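Local atomic coordinates of lysosome-associated membrane glycoprotein 1 (Mus musculus, PDB entry 5GV0), a protein that spans the lysosomal membrane as a heavily glycosylated protein and probably assembles with other copies of itself through its luminal domains. Residues 70-75 with 86-91. Numbering follows the deposited sequence.
Sequences ELQFGM and GVRLNM. With NAG (2-acetamido-2-deoxy-beta-D-glucopyranose), chain E; SO4 (sulfate ion), chain B.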
loop_
_atom_site.group_PDB
_atom_site.type_symbol
_atom_site.label_atom_id
_atom_site.label_comp_id
_atom_site.label_asym_id
_atom_site.label_seq_id
_atom_site.Cartn_x
_atom_site.Cartn_y
_atom_site.Cartn_z
ATOM N N GLU A 70 0.373 4.172 -5.599
ATOM C CA GLU A 70 1.517 3.270 -5.725
ATOM C C GLU A 70 2.150 3.032 -4.371
ATOM O O GLU A 70 2.457 3.971 -3.625
ATOM C CB GLU A 70 2.568 3.800 -6.698
ATOM C CG GLU A 70 3.724 2.799 -6.911
ATOM C CD GLU A 70 4.708 3.258 -7.961
ATOM O OE1 GLU A 70 5.461 4.211 -7.686
ATOM O OE2 GLU A 70 4.723 2.668 -9.064
ATOM N N LEU A 71 2.333 1.759 -4.059
ATOM C CA LEU A 71 3.041 1.336 -2.864
ATOM C C LEU A 71 4.441 0.943 -3.270
ATOM O O LEU A 71 4.635 0.227 -4.262
ATOM C CB LEU A 71 2.340 0.161 -2.196
ATOM C CG LEU A 71 0.862 0.344 -1.891
ATOM C CD1 LEU A 71 0.322 -0.902 -1.212
ATOM C CD2 LEU A 71 0.655 1.577 -1.029
ATOM N N GLN A 72 5.426 1.411 -2.517
ATOM C CA GLN A 72 6.812 1.069 -2.786
ATOM C C GLN A 72 7.372 0.307 -1.606
ATOM O O GLN A 72 7.253 0.743 -0.465
ATOM C CB GLN A 72 7.638 2.329 -3.065
ATOM C CG GLN A 72 7.071 3.172 -4.187
ATOM C CD GLN A 72 8.089 4.097 -4.819
ATOM O OE1 GLN A 72 9.137 4.379 -4.243
ATOM N NE2 GLN A 72 7.785 4.573 -6.021
ATOM N N PHE A 73 7.952 -0.852 -1.886
ATOM C CA PHE A 73 8.545 -1.689 -0.857
ATOM C C PHE A 73 10.057 -1.663 -0.999
ATOM O O PHE A 73 10.591 -1.656 -2.110
ATOM C CB PHE A 73 8.025 -3.127 -0.955
ATOM C CG PHE A 73 6.566 -3.255 -0.651
ATOM C CD1 PHE A 73 5.615 -3.018 -1.633
ATOM C CD2 PHE A 73 6.142 -3.581 0.624
ATOM C CE1 PHE A 73 4.256 -3.116 -1.345
ATOM C CE2 PHE A 73 4.791 -3.678 0.917
ATOM C CZ PHE A 73 3.851 -3.448 -0.064
ATOM N N GLY A 74 10.740 -1.637 0.137
ATOM C CA GLY A 74 12.183 -1.661 0.158
ATOM C C GLY A 74 12.675 -2.784 1.029
ATOM O O GLY A 74 11.911 -3.436 1.738
ATOM N N MET A 75 13.972 -3.025 0.973
ATOM C CA MET A 75 14.554 -3.976 1.886
ATOM C C MET A 75 16.015 -3.689 2.086
ATOM O O MET A 75 16.675 -3.068 1.255
ATOM C CB MET A 75 14.359 -5.406 1.393
ATOM C CG MET A 75 15.018 -5.728 0.092
ATOM S SD MET A 75 15.409 -7.473 0.150
ATOM C CE MET A 75 16.946 -7.441 1.059
ATOM N N GLY A 86 7.336 3.518 0.869
ATOM C CA GLY A 86 6.819 4.688 0.195
ATOM C C GLY A 86 5.395 4.569 -0.291
ATOM O O GLY A 86 4.922 3.480 -0.595
ATOM N N VAL A 87 4.719 5.710 -0.357
ATOM C CA VAL A 87 3.393 5.814 -0.942
ATOM C C VAL A 87 3.353 7.012 -1.887
ATOM O O VAL A 87 3.844 8.091 -1.546
ATOM C CB VAL A 87 2.306 5.976 0.147
ATOM C CG1 VAL A 87 0.992 6.511 -0.445
ATOM C CG2 VAL A 87 2.089 4.660 0.873
ATOM N N ARG A 88 2.792 6.806 -3.075
ATOM C CA ARG A 88 2.529 7.887 -4.021
ATOM C C ARG A 88 1.060 7.859 -4.386
ATOM O O ARG A 88 0.531 6.804 -4.729
ATOM C CB ARG A 88 3.362 7.750 -5.303
ATOM C CG ARG A 88 4.860 7.745 -5.121
ATOM C CD ARG A 88 5.564 8.107 -6.429
ATOM N NE ARG A 88 5.559 7.026 -7.414
ATOM C CZ ARG A 88 5.895 7.187 -8.690
ATOM N NH1 ARG A 88 6.237 8.387 -9.140
ATOM N NH2 ARG A 88 5.877 6.152 -9.521
ATOM N N LEU A 89 0.406 9.011 -4.333
ATOM C CA LEU A 89 -0.991 9.102 -4.722
ATOM C C LEU A 89 -1.217 10.237 -5.710
ATOM O O LEU A 89 -0.862 11.381 -5.438
ATOM C CB LEU A 89 -1.872 9.304 -3.484
ATOM C CG LEU A 89 -3.362 9.529 -3.751
ATOM C CD1 LEU A 89 -4.029 8.257 -4.257
ATOM C CD2 LEU A 89 -4.051 10.040 -2.499
ATOM N N ASN A 90 -1.795 9.911 -6.863
ATOM C CA ASN A 90 -2.331 10.918 -7.772
ATOM C C ASN A 90 -3.842 10.872 -7.671
ATOM O O ASN A 90 -4.427 9.790 -7.713
ATOM C CB ASN A 90 -1.920 10.662 -9.225
ATOM C CG ASN A 90 -0.457 10.935 -9.492
ATOM O OD1 ASN A 90 0.253 11.519 -8.673
ATOM N ND2 ASN A 90 -0.002 10.507 -10.667
ATOM N N MET A 91 -4.490 12.021 -7.552
ATOM C CA MET A 91 -5.937 11.986 -7.436
ATOM C C MET A 91 -6.607 13.195 -8.056
ATOM O O MET A 91 -6.058 14.292 -8.056
ATOM C CB MET A 91 -6.324 11.868 -5.964
ATOM C CG MET A 91 -7.753 11.445 -5.731
ATOM S SD MET A 91 -7.981 10.915 -4.027
ATOM C CE MET A 91 -9.436 9.889 -4.204
HETATM C C1 NAG E . 1.362 10.676 -11.090
HETATM C C2 NAG E . 2.007 9.308 -11.307
HETATM C C3 NAG E . 3.430 9.470 -11.835
HETATM C C4 NAG E . 3.445 10.371 -13.063
HETATM C C5 NAG E . 2.745 11.688 -12.750
HETATM C C6 NAG E . 2.629 12.595 -13.953
HETATM C C7 NAG E . 1.352 7.382 -9.924
HETATM C C8 NAG E . 1.447 6.744 -8.572
HETATM N N2 NAG E . 2.003 8.540 -10.071
HETATM O O3 NAG E . 3.944 8.189 -12.179
HETATM O O4 NAG E . 4.787 10.637 -13.454
HETATM O O5 NAG E . 1.410 11.423 -12.299
HETATM O O6 NAG E . 1.701 12.083 -14.901
HETATM O O7 NAG E . 0.721 6.869 -10.843
HETATM S S SO4 B . 7.421 7.633 -12.808
HETATM O O1 SO4 B . 7.336 6.214 -12.470
HETATM O O2 SO4 B . 8.825 8.032 -12.842
HETATM O O3 SO4 B . 6.816 7.868 -14.116
HETATM O O4 SO4 B . 6.715 8.423 -11.802
#
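E70 and R88 meet in a salt bridge on one face of an antiparallel hairpin, and the bridge turns on a single oxygen. OE1 of E70 lies 2.7 Å from NH2 and 2.8 Å from NE of R88, so the guanidinium turns its NE side, nearly in plane, to that one atom. A third donor arrives from along the strand: NE2 of Q72 reaches OE1 of E70 at 2.9 Å, in a nearly straight bond (162°). The two arginine nitrogens meet it from one side of the carboxylate plane, NE2 of Q72 from the other. The E70 chain runs out with CG anti to its backbone nitrogen (chi1 -176°), bringing it alongside R88, whose own chain turns about its CG-CD bond (chi3 -75°). The guanidinium has a second partner at its edge, a sulfate probably left from crystallisation, whose O4 lies 2.7 Å from NH1 of R88. The acetamido group of the N-acetylglucosamine carried by N90 covers one guanidinium face; its C8 also packs on CB of E70, 3.7 Å away. Beneath, paired backbone hydrogen bonds join E70 to R88 and Q72 to G86, with N of E70 2.8 Å from O of R88. On the other face, the non-hydrogen-bonded pair L71 and V87 touch through CD2 of L71 and CG2 of V87, 3.9 Å apart, and L71 also packs on M21 of strand 14-30, in the second sheet. The hairpin of strands 67-76 and 81-92 separates two environments: an apolar face turned to the opposing sheet and a polar face under the glycan. There, three donors on one oxygen should hold the carboxylate in its ionised form, while the positive charge of R88 is probably shared between E70 and, in this crystal, the sulfate.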